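PDB 6IBU: Crh-like protein 5, which cleaves chitin and transfers it to beta-1,6-glucan or to other chitin chains, cross-linking polysaccharides of the fungal cell wall and septa. Local coordinates for residues Cys4-Lys9 / Tyr230-Asn235; Lys72-Met77 / Phe139-Ile144; Asp97-Glu102 / Val151-Asp156; Phe116-Thr121 / Gly171-Gln176. All coordinates share one frame; numbering follows the deposited sequence.

Contact 1. Residues Cys4-Lys9 / Tyr230-Asn235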
# COMPACT_ATOMS: atom_id res chain seq x y z
N CYS A 4 -6.35 -11.21 12.18
CA CYS A 4 -7.60 -11.98 12.40
C CYS A 4 -8.44 -11.91 11.12
O CYS A 4 -8.90 -10.80 10.83
CB CYS A 4 -8.35 -11.40 13.59
SG CYS A 4 -9.76 -12.39 14.13
N ASN A 5 -8.64 -13.04 10.42
CA ASN A 5 -9.29 -13.09 9.08
C ASN A 5 -10.80 -13.27 9.22
O ASN A 5 -11.25 -14.31 9.66
CB ASN A 5 -8.71 -14.20 8.20
CG ASN A 5 -9.08 -14.08 6.74
OD1 ASN A 5 -10.21 -13.73 6.40
ND2 ASN A 5 -8.12 -14.33 5.85
N PRO A 6 -11.62 -12.25 8.90
CA PRO A 6 -13.08 -12.37 9.04
C PRO A 6 -13.77 -13.36 8.09
O PRO A 6 -14.91 -13.66 8.29
CB PRO A 6 -13.56 -10.95 8.76
CG PRO A 6 -12.37 -10.08 9.08
CD PRO A 6 -11.20 -10.88 8.56
N LEU A 7 -13.08 -13.83 7.05
CA LEU A 7 -13.58 -14.92 6.18
C LEU A 7 -13.60 -16.23 6.96
O LEU A 7 -14.36 -17.10 6.57
CB LEU A 7 -12.66 -15.04 4.96
CG LEU A 7 -12.57 -13.81 4.06
CD1 LEU A 7 -11.38 -13.95 3.12
CD2 LEU A 7 -13.85 -13.57 3.27
N GLU A 8 -12.75 -16.38 7.98
CA GLU A 8 -12.55 -17.67 8.70
C GLU A 8 -13.17 -17.61 10.10
O GLU A 8 -13.63 -18.65 10.56
CB GLU A 8 -11.05 -18.01 8.74
CG GLU A 8 -10.37 -17.86 7.39
CD GLU A 8 -10.84 -18.80 6.30
OE1 GLU A 8 -12.02 -18.70 5.87
OE2 GLU A 8 -10.01 -19.64 5.86
N LYS A 9 -13.19 -16.45 10.76
CA LYS A 9 -13.64 -16.34 12.18
C LYS A 9 -14.48 -15.07 12.36
O LYS A 9 -14.43 -14.17 11.49
CB LYS A 9 -12.45 -16.28 13.14
N TYR A 230 -15.61 -0.54 12.01
CA TYR A 230 -16.22 -1.42 10.99
C TYR A 230 -16.25 -2.84 11.53
O TYR A 230 -15.26 -3.27 12.10
CB TYR A 230 -15.45 -1.40 9.68
CG TYR A 230 -15.29 -0.03 9.07
CD1 TYR A 230 -16.35 0.63 8.48
CD2 TYR A 230 -14.05 0.61 9.11
CE1 TYR A 230 -16.17 1.88 7.92
CE2 TYR A 230 -13.86 1.85 8.56
CZ TYR A 230 -14.93 2.48 7.95
OH TYR A 230 -14.73 3.71 7.41
N THR A 231 -17.37 -3.52 11.33
CA THR A 231 -17.57 -4.92 11.75
C THR A 231 -17.90 -5.73 10.51
O THR A 231 -18.76 -5.30 9.76
CB THR A 231 -18.71 -5.01 12.78
OG1 THR A 231 -18.30 -4.26 13.93
CG2 THR A 231 -19.06 -6.44 13.15
N TYR A 232 -17.25 -6.87 10.32
CA TYR A 232 -17.63 -7.87 9.29
C TYR A 232 -18.78 -8.70 9.88
O TYR A 232 -18.52 -9.49 10.78
CB TYR A 232 -16.45 -8.75 8.93
CG TYR A 232 -15.31 -8.12 8.16
CD1 TYR A 232 -14.48 -7.17 8.74
CD2 TYR A 232 -15.01 -8.55 6.89
CE1 TYR A 232 -13.40 -6.65 8.05
CE2 TYR A 232 -13.93 -8.04 6.18
CZ TYR A 232 -13.12 -7.08 6.77
OH TYR A 232 -12.04 -6.58 6.10
N SER A 233 -20.01 -8.49 9.43
CA SER A 233 -21.21 -9.13 10.02
C SER A 233 -21.34 -10.59 9.57
O SER A 233 -22.12 -11.31 10.20
CB SER A 233 -22.47 -8.34 9.74
OG SER A 233 -22.85 -8.47 8.38
N ASP A 234 -20.61 -11.05 8.55
CA ASP A 234 -20.72 -12.46 8.10
C ASP A 234 -19.41 -12.91 7.47
O ASP A 234 -18.39 -12.24 7.69
CB ASP A 234 -21.95 -12.62 7.20
CG ASP A 234 -21.85 -11.73 5.97
OD1 ASP A 234 -20.77 -11.74 5.36
OD2 ASP A 234 -22.84 -11.00 5.68
N ASN A 235 -19.45 -14.03 6.74
CA ASN A 235 -18.29 -14.75 6.15
C ASN A 235 -18.14 -14.41 4.66
O ASN A 235 -17.29 -14.99 4.01
CB ASN A 235 -18.48 -16.27 6.30
CG ASN A 235 -19.73 -16.83 5.64
OD1 ASN A 235 -20.64 -16.08 5.23
ND2 ASN A 235 -19.82 -18.14 5.55
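Asn5 O is gripped by two backbone donors, Glu8 N at 3.1 Å and Lys9 N at 3.1 Å, and closes the turn that presents Pro6 and Leu7 to Tyr232 and Asn235. The side chain of the same asparagine completes an Asx turn: Asn5 OD1 accepts from Leu7 N at 2.9 Å, its donor tilted somewhat from the amide plane. Cys4, disulfide-bonded to Cys11, leads into this N-terminal loop, which precedes strand 14-15 and packs at the protein surface against the end of strand 229-232, the middle strand of a small three-stranded antiparallel sheet.

No hydrogen bond crosses the contact. Its main element is a CH-pi interaction in which the Pro6 ring lies over one face of Tyr232, with CG 3.5 Å from the ring centroid and only 6° off the normal. Pro6 CB sits nearer the root of the same ring, 3.4 Å from Tyr232 CD2. Tyr232 CG lies opposite its own carbonyl carbon (chi1 -70°), which carries the phenol toward the proline; the tyrosine also packs on Ile242 and Thr177.

Beyond the strand, residues 233-235 bring the backbone to Leu7, whose CD2 methyl ends 3.8 Å from Asn235 O.

Contact 2. Residues Lys72-Met77 / Phe139-Ile144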
# COMPACT_ATOMS: atom_id res chain seq x y z
N LYS A 72 -10.29 7.31 -1.14
CA LYS A 72 -9.08 7.74 -1.87
C LYS A 72 -7.86 7.61 -0.96
O LYS A 72 -7.93 8.01 0.21
CB LYS A 72 -9.27 9.18 -2.33
CG LYS A 72 -8.31 9.62 -3.41
CD LYS A 72 -8.32 11.11 -3.61
CE LYS A 72 -8.31 11.51 -5.06
NZ LYS A 72 -8.16 12.98 -5.20
N ALA A 73 -6.75 7.11 -1.50
CA ALA A 73 -5.43 7.18 -0.84
C ALA A 73 -4.46 7.83 -1.83
O ALA A 73 -4.31 7.34 -2.95
CB ALA A 73 -5.01 5.80 -0.38
N GLU A 74 -3.86 8.94 -1.43
CA GLU A 74 -2.91 9.71 -2.26
C GLU A 74 -1.59 9.83 -1.49
O GLU A 74 -1.60 10.31 -0.35
CB GLU A 74 -3.56 11.04 -2.60
CG GLU A 74 -2.78 11.90 -3.57
CD GLU A 74 -3.64 12.98 -4.20
OE1 GLU A 74 -4.39 12.64 -5.15
OE2 GLU A 74 -3.57 14.16 -3.73
N VAL A 75 -0.49 9.38 -2.08
CA VAL A 75 0.82 9.36 -1.39
C VAL A 75 1.83 10.09 -2.26
O VAL A 75 1.92 9.79 -3.44
CB VAL A 75 1.27 7.93 -1.07
CG1 VAL A 75 2.58 7.94 -0.31
CG2 VAL A 75 0.20 7.18 -0.30
N VAL A 76 2.53 11.07 -1.72
CA VAL A 76 3.66 11.73 -2.44
C VAL A 76 4.95 10.99 -2.00
O VAL A 76 5.17 11.02 -0.79
CB VAL A 76 3.64 13.25 -2.16
CG1 VAL A 76 4.84 13.97 -2.75
CG2 VAL A 76 2.35 13.87 -2.65
N MET A 77 5.69 10.25 -2.89
CA MET A 77 6.80 9.28 -2.65
C MET A 77 7.85 9.47 -3.75
O MET A 77 7.58 9.98 -4.90
CB MET A 77 6.36 7.80 -2.62
CG MET A 77 7.51 6.82 -2.69
SD MET A 77 6.91 5.21 -2.56
CE MET A 77 6.19 4.96 -4.18
N PHE A 139 9.92 13.01 -6.69
CA PHE A 139 8.61 12.69 -6.03
C PHE A 139 7.53 12.59 -7.11
O PHE A 139 7.60 13.32 -8.10
CB PHE A 139 8.27 13.76 -5.00
CG PHE A 139 9.04 13.55 -3.73
CD1 PHE A 139 8.55 12.69 -2.78
CD2 PHE A 139 10.28 14.14 -3.53
CE1 PHE A 139 9.24 12.46 -1.61
CE2 PHE A 139 10.98 13.92 -2.36
CZ PHE A 139 10.46 13.09 -1.39
N HIS A 140 6.57 11.69 -6.91
CA HIS A 140 5.34 11.59 -7.72
C HIS A 140 4.18 11.47 -6.74
O HIS A 140 4.40 11.06 -5.61
CB HIS A 140 5.38 10.39 -8.66
CG HIS A 140 6.35 10.55 -9.78
ND1 HIS A 140 6.10 11.38 -10.84
CD2 HIS A 140 7.57 10.00 -9.98
CE1 HIS A 140 7.14 11.34 -11.66
NE2 HIS A 140 8.05 10.51 -11.15
N THR A 141 2.98 11.77 -7.20
CA THR A 141 1.76 11.59 -6.42
C THR A 141 1.12 10.29 -6.87
O THR A 141 0.65 10.23 -8.00
CB THR A 141 0.82 12.78 -6.57
OG1 THR A 141 1.57 13.93 -6.20
CG2 THR A 141 -0.40 12.65 -5.70
N TYR A 142 1.09 9.30 -6.00
CA TYR A 142 0.46 7.99 -6.28
C TYR A 142 -0.93 7.99 -5.66
O TYR A 142 -1.06 8.11 -4.44
CB TYR A 142 1.36 6.88 -5.77
CG TYR A 142 2.71 6.83 -6.42
CD1 TYR A 142 2.93 6.05 -7.55
CD2 TYR A 142 3.78 7.54 -5.89
CE1 TYR A 142 4.18 6.00 -8.14
CE2 TYR A 142 5.04 7.47 -6.46
CZ TYR A 142 5.25 6.69 -7.58
OH TYR A 142 6.50 6.64 -8.15
N THR A 143 -1.94 7.89 -6.50
CA THR A 143 -3.35 8.04 -6.08
C THR A 143 -4.13 6.76 -6.41
O THR A 143 -4.06 6.30 -7.53
CB THR A 143 -3.99 9.24 -6.78
OG1 THR A 143 -3.11 10.35 -6.59
CG2 THR A 143 -5.38 9.53 -6.28
N ILE A 144 -4.86 6.25 -5.43
CA ILE A 144 -5.80 5.11 -5.60
C ILE A 144 -7.20 5.62 -5.29
O ILE A 144 -7.39 6.01 -4.18
CB ILE A 144 -5.42 3.94 -4.69
CG1 ILE A 144 -4.04 3.38 -5.04
CG2 ILE A 144 -6.50 2.87 -4.74
CD1 ILE A 144 -3.51 2.38 -4.05
O HOH W 1 -1.89 5.60 -3.54
O HOH W 2 8.40 8.21 -7.14
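Val75 and Tyr142 form the middle hydrogen-bonded pair of two antiparallel strands, Val75 N giving to Tyr142 O at 2.7 Å and Tyr142 N to Val75 O at 2.7 Å. Ala73 with Ile144 and Met77 with His140 repeat this double exchange, so the inward-facing amides and carbonyls of all three pairs are satisfied across the seam. Ala73 O and Tyr142 O also share a water: it donates to both, at 3.0 Å and 2.8 Å respectively, and so bridges the strands. A second water lies between Tyr142 OH, at 2.7 Å, and Met77 O.

The non-hydrogen-bonded pairs, Glu74 with Thr143 and Val76 with Thr141, carry the opposite face. Glu74 and Thr143 run side by side, with Glu74 OE1 3.0 Å from Thr143 OG1, while a long salt bridge joins Lys72 NZ to the same carboxylate oxygen. The extended glutamate also lays its CG 3.3 Å from the CG2 methyl of Thr141.

On the face of Ala73, Val75 and Ile144, the Met77 chain bends at its thioether (chi3 75°) and brings CE over one face of Tyr142, 3.6 Å from CE2. His140, on this face too, has both ring nitrogens occupied, ND1 by Asp156 and NE2 by the carbonyl of Ala133, which is consistent with a doubly protonated imidazole. Residues of this face touch Ile89, Leu91 and Val103 of the other sheet. In the GH16 beta-sandwich this puts a mostly apolar face, with the polar groups of Tyr142 and His140 bonded at one end, against the other sheet, and a more polar face, Val76 included, on the other side.

Contact 3. Residues Asp97-Glu102 / Val151-Asp156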
# COMPACT_ATOMS: atom_id res chain seq x y z
N ASP A 97 -8.10 -8.41 1.11
CA ASP A 97 -8.32 -7.52 -0.06
C ASP A 97 -7.14 -6.56 -0.08
O ASP A 97 -6.60 -6.23 0.98
CB ASP A 97 -9.62 -6.74 0.03
CG ASP A 97 -10.87 -7.55 -0.30
OD1 ASP A 97 -10.74 -8.62 -0.94
OD2 ASP A 97 -11.98 -7.11 0.10
N GLU A 98 -6.70 -6.16 -1.26
CA GLU A 98 -5.45 -5.41 -1.31
C GLU A 98 -5.31 -4.68 -2.63
O GLU A 98 -5.63 -5.25 -3.65
CB GLU A 98 -4.30 -6.38 -1.14
CG GLU A 98 -3.11 -5.74 -0.51
CD GLU A 98 -1.90 -5.74 -1.42
OE1 GLU A 98 -0.83 -6.22 -0.96
OE2 GLU A 98 -2.02 -5.30 -2.59
N VAL A 99 -4.81 -3.46 -2.57
CA VAL A 99 -4.45 -2.61 -3.73
C VAL A 99 -3.07 -2.03 -3.41
O VAL A 99 -2.89 -1.55 -2.28
CB VAL A 99 -5.49 -1.50 -3.95
CG1 VAL A 99 -5.07 -0.58 -5.07
CG2 VAL A 99 -6.86 -2.09 -4.22
N ASP A 100 -2.15 -2.06 -4.36
CA ASP A 100 -0.80 -1.56 -4.05
C ASP A 100 -0.11 -0.97 -5.28
O ASP A 100 -0.55 -1.20 -6.44
CB ASP A 100 0.05 -2.62 -3.36
CG ASP A 100 0.46 -3.76 -4.24
OD1 ASP A 100 1.31 -3.54 -5.11
OD2 ASP A 100 -0.04 -4.90 -4.02
N TRP A 101 0.90 -0.17 -4.95
CA TRP A 101 1.98 0.31 -5.84
C TRP A 101 3.27 -0.38 -5.40
O TRP A 101 3.47 -0.52 -4.19
CB TRP A 101 2.12 1.83 -5.73
CG TRP A 101 0.94 2.68 -6.05
CD1 TRP A 101 0.06 3.24 -5.18
CD2 TRP A 101 0.60 3.22 -7.34
NE1 TRP A 101 -0.84 4.04 -5.84
CE2 TRP A 101 -0.53 4.06 -7.17
CE3 TRP A 101 1.11 3.05 -8.63
CZ2 TRP A 101 -1.13 4.73 -8.24
CZ3 TRP A 101 0.52 3.70 -9.68
CH2 TRP A 101 -0.58 4.55 -9.49
N GLU A 102 4.10 -0.84 -6.33
CA GLU A 102 5.47 -1.33 -6.01
C GLU A 102 6.45 -0.62 -6.94
O GLU A 102 6.28 -0.72 -8.13
CB GLU A 102 5.59 -2.84 -6.19
CG GLU A 102 4.54 -3.64 -5.45
CD GLU A 102 4.67 -3.58 -3.93
OE1 GLU A 102 5.80 -3.60 -3.43
OE2 GLU A 102 3.64 -3.48 -3.26
N VAL A 151 -11.58 0.36 -8.91
CA VAL A 151 -10.30 0.89 -8.37
C VAL A 151 -9.57 1.59 -9.51
O VAL A 151 -9.37 0.99 -10.56
CB VAL A 151 -9.46 -0.25 -7.78
CG1 VAL A 151 -8.05 0.23 -7.47
CG2 VAL A 151 -10.14 -0.82 -6.55
N THR A 152 -9.16 2.83 -9.29
CA THR A 152 -8.42 3.60 -10.30
C THR A 152 -7.07 3.96 -9.71
O THR A 152 -7.04 4.46 -8.60
CB THR A 152 -9.21 4.83 -10.75
OG1 THR A 152 -10.48 4.37 -11.19
CG2 THR A 152 -8.49 5.58 -11.85
N TRP A 153 -6.00 3.66 -10.43
CA TRP A 153 -4.63 4.09 -10.08
C TRP A 153 -4.33 5.34 -10.90
O TRP A 153 -4.57 5.31 -12.09
CB TRP A 153 -3.58 3.02 -10.41
CG TRP A 153 -3.55 1.80 -9.55
CD1 TRP A 153 -2.63 1.50 -8.59
CD2 TRP A 153 -4.42 0.65 -9.63
NE1 TRP A 153 -2.88 0.26 -8.07
CE2 TRP A 153 -3.97 -0.28 -8.68
CE3 TRP A 153 -5.55 0.35 -10.39
CZ2 TRP A 153 -4.60 -1.51 -8.49
CZ3 TRP A 153 -6.16 -0.88 -10.21
CH2 TRP A 153 -5.69 -1.79 -9.27
N SER A 154 -3.79 6.37 -10.28
CA SER A 154 -3.35 7.61 -10.96
C SER A 154 -1.95 8.00 -10.51
O SER A 154 -1.62 7.80 -9.33
CB SER A 154 -4.29 8.72 -10.68
OG SER A 154 -5.43 8.55 -11.49
N ILE A 155 -1.18 8.58 -11.43
CA ILE A 155 0.17 9.15 -11.12
C ILE A 155 0.15 10.59 -11.60
O ILE A 155 -0.08 10.80 -12.81
CB ILE A 155 1.29 8.33 -11.79
CG1 ILE A 155 1.21 6.86 -11.37
CG2 ILE A 155 2.62 8.98 -11.48
CD1 ILE A 155 2.31 5.99 -11.93
N ASP A 156 0.37 11.54 -10.69
CA ASP A 156 0.43 12.98 -11.03
C ASP A 156 -0.85 13.38 -11.76
O ASP A 156 -0.77 14.15 -12.71
CB ASP A 156 1.69 13.27 -11.83
CG ASP A 156 2.96 12.85 -11.11
OD1 ASP A 156 2.93 12.74 -9.85
OD2 ASP A 156 3.99 12.63 -11.82
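Trp153 and Trp101 make an edge-to-face (T-shaped) aromatic pair: the five-membered ring of Trp153 points its edge at the six-membered ring of Trp101, centroids 4.7 Å apart and planes at 87°. Trp153 CD1 is the atom over the face, offset toward the rim. The indoles pass one another head to tail, so that Trp101 CH2 lies 3.5 Å from Trp153 CB. Tyr142 adds another edge-to-face contact to Trp101, and Arg161 a cation-pi contact to Trp153.

One hydrogen bond spans the gap. Trp153 NE1 donates to Asp100 O at 3.2 Å; the indole nitrogen stands well above the carbonyl plane, 50° out of it, rather than on a lone pair.

These strands belong to the two facing sheets of the GH16 beta-sandwich; the axes of the short segments 98-102 and 151-155 run 17° from parallel and come within 9.4 Å. Residues 98-102 carry the family's E-x-D-x-E signature, in which, by similarity, Glu98 is the nucleophile and Glu102 the proton donor; Glu102 also binds chitin. Asp100 points away from strand 150-155, whereas Val99 points toward it and the Trp101 indole reaches it, placing the catalytic and core-forming residues on opposite faces of one strand.

The aliphatic contacts flank the indoles. Val99 and Val151 meet tip to tip, CG1 to CG1 at 3.9 Å, and Val99 CG1 also touches Trp153 CZ2 at 3.6 Å. At the other end Ile155 packs its CG1 against Trp101 CH2 at 3.5 Å.

Contact 4. Residues Phe116-Thr121 / Gly171-Gln176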
# COMPACT_ATOMS: atom_id res chain seq x y z
N PHE A 116 -5.15 -7.80 -4.93
CA PHE A 116 -5.60 -9.14 -4.51
C PHE A 116 -7.02 -8.98 -3.99
O PHE A 116 -7.33 -7.95 -3.37
CB PHE A 116 -4.68 -9.72 -3.43
CG PHE A 116 -3.26 -9.88 -3.91
CD1 PHE A 116 -2.90 -10.98 -4.66
CD2 PHE A 116 -2.31 -8.88 -3.70
CE1 PHE A 116 -1.59 -11.15 -5.09
CE2 PHE A 116 -1.03 -9.02 -4.20
CZ PHE A 116 -0.66 -10.15 -4.88
N GLY A 117 -7.86 -9.96 -4.29
CA GLY A 117 -9.15 -10.18 -3.60
C GLY A 117 -9.00 -11.31 -2.60
O GLY A 117 -8.59 -12.39 -3.01
N LYS A 118 -9.28 -11.05 -1.33
CA LYS A 118 -9.42 -12.09 -0.28
C LYS A 118 -8.17 -12.98 -0.23
O LYS A 118 -8.32 -14.19 0.05
CB LYS A 118 -10.65 -12.96 -0.53
CG LYS A 118 -11.93 -12.16 -0.64
CD LYS A 118 -13.15 -13.01 -0.77
CE LYS A 118 -14.42 -12.21 -0.63
NZ LYS A 118 -14.73 -11.41 -1.83
N GLY A 119 -6.98 -12.40 -0.45
CA GLY A 119 -5.70 -13.10 -0.28
C GLY A 119 -5.46 -14.11 -1.38
O GLY A 119 -4.55 -14.94 -1.24
N ASP A 120 -6.24 -14.04 -2.46
CA ASP A 120 -6.20 -15.00 -3.58
C ASP A 120 -5.06 -14.61 -4.51
O ASP A 120 -5.19 -13.62 -5.19
CB ASP A 120 -7.55 -14.99 -4.28
CG ASP A 120 -7.63 -16.01 -5.39
OD1 ASP A 120 -6.65 -16.73 -5.53
OD2 ASP A 120 -8.66 -16.09 -6.06
N THR A 121 -3.98 -15.39 -4.54
CA THR A 121 -2.79 -15.11 -5.39
C THR A 121 -2.72 -16.12 -6.54
O THR A 121 -1.66 -16.21 -7.17
CB THR A 121 -1.49 -15.20 -4.60
OG1 THR A 121 -1.33 -16.57 -4.20
CG2 THR A 121 -1.46 -14.26 -3.42
N GLY A 171 -16.52 -9.67 -9.51
CA GLY A 171 -16.69 -8.97 -8.22
C GLY A 171 -16.26 -9.82 -7.06
O GLY A 171 -16.03 -9.25 -5.98
N THR A 172 -16.13 -11.14 -7.27
CA THR A 172 -15.69 -12.11 -6.23
C THR A 172 -14.30 -11.74 -5.70
O THR A 172 -14.00 -12.16 -4.59
CB THR A 172 -15.68 -13.57 -6.71
OG1 THR A 172 -14.74 -13.79 -7.76
CG2 THR A 172 -17.03 -14.05 -7.19
N ARG A 173 -13.46 -11.03 -6.47
CA ARG A 173 -12.08 -10.69 -6.03
C ARG A 173 -11.85 -9.17 -6.08
O ARG A 173 -10.70 -8.75 -6.07
CB ARG A 173 -11.07 -11.51 -6.84
CG ARG A 173 -11.13 -13.01 -6.59
CD ARG A 173 -10.62 -13.34 -5.22
NE ARG A 173 -10.65 -14.76 -4.89
CZ ARG A 173 -11.67 -15.40 -4.32
NH1 ARG A 173 -12.79 -14.75 -4.04
NH2 ARG A 173 -11.57 -16.68 -4.02
N PHE A 174 -12.91 -8.36 -6.07
CA PHE A 174 -12.81 -6.88 -6.03
C PHE A 174 -12.50 -6.45 -4.60
O PHE A 174 -13.19 -6.87 -3.68
CB PHE A 174 -14.10 -6.24 -6.52
CG PHE A 174 -13.97 -4.77 -6.78
CD1 PHE A 174 -13.33 -4.31 -7.90
CD2 PHE A 174 -14.46 -3.85 -5.87
CE1 PHE A 174 -13.19 -2.94 -8.12
CE2 PHE A 174 -14.36 -2.49 -6.10
CZ PHE A 174 -13.72 -2.04 -7.23
N PRO A 175 -11.44 -5.64 -4.35
CA PRO A 175 -11.17 -5.14 -3.00
C PRO A 175 -12.36 -4.32 -2.49
O PRO A 175 -12.73 -3.41 -3.16
CB PRO A 175 -9.93 -4.25 -3.18
CG PRO A 175 -9.28 -4.81 -4.42
CD PRO A 175 -10.43 -5.22 -5.32
N GLN A 176 -13.00 -4.72 -1.40
CA GLN A 176 -14.29 -4.10 -1.00
C GLN A 176 -14.51 -4.23 0.49
O GLN A 176 -15.66 -4.19 0.91
CB GLN A 176 -15.45 -4.74 -1.75
CG GLN A 176 -15.60 -6.23 -1.50
CD GLN A 176 -16.65 -6.81 -2.42
OE1 GLN A 176 -17.85 -6.69 -2.18
NE2 GLN A 176 -16.21 -7.46 -3.49
O HOH W 3 -12.44 -9.28 -2.93
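The guanidinium of Arg173 receives Asp120 OD2 at its edge, near its plane, while Lys118 CD approaches it obliquely. The salt bridge rests on one N-H, that of NE, and the carboxylate and guanidinium planes stand 73° apart: Arg173 NE gives its proton to the anti lone pair of Asp120 OD2 at 2.7 Å, with an N-H...O angle of 159°. Asp120 OD1 is taken by Thr122 N.

A second grip is on Thr172 O, which accepts from Lys118 NZ at 3.0 Å and from Arg173 NH1 at 2.9 Å, reached from opposite faces of its plane. The shared carbonyl probably eases the approach of the two cationic groups. Arg173 folds back at its second torsion (chi2 -70°), which lets one side chain serve both Asp120 and its own neighbour.

Two tight turns meet here, type I' from Gly117 to Asp120 and type I from Gly171 to Phe174. Gly117 CA comes within 3.8 Å of Arg173 CA.

Asp97 ties both loops to the catalytic strand, OD1 binding Lys118 N and OD2 binding Gln176 N. The first turn follows strand 110-116, whose Phe116 side chain touches Glu98, the nucleophile by similarity; the second precedes strand 179-187, and Pro175, just after it, packs on Val99.

In the fold
From the N terminus, contact 1 closes the widest loop, joining the segment before strand 14-15 to the end of strand 229-232; the other three are nested inside it. Contacts 2, 3 and 4 open in order at 72-77, 97-102 and 116-121 and close in the same order, so each crosses the other two. Contact 2 pairs neighbouring strands in one sheet, contact 3 joins that sheet to the one facing it, and contact 4 ties loops at one end of the sandwich. Contacts 2 and 3 share the hairpin of strands 140-146 and 150-155. Glu98 N to Phe116 O links 3 with 4, and Leu7 against Lys118 joins 4 to contact 1.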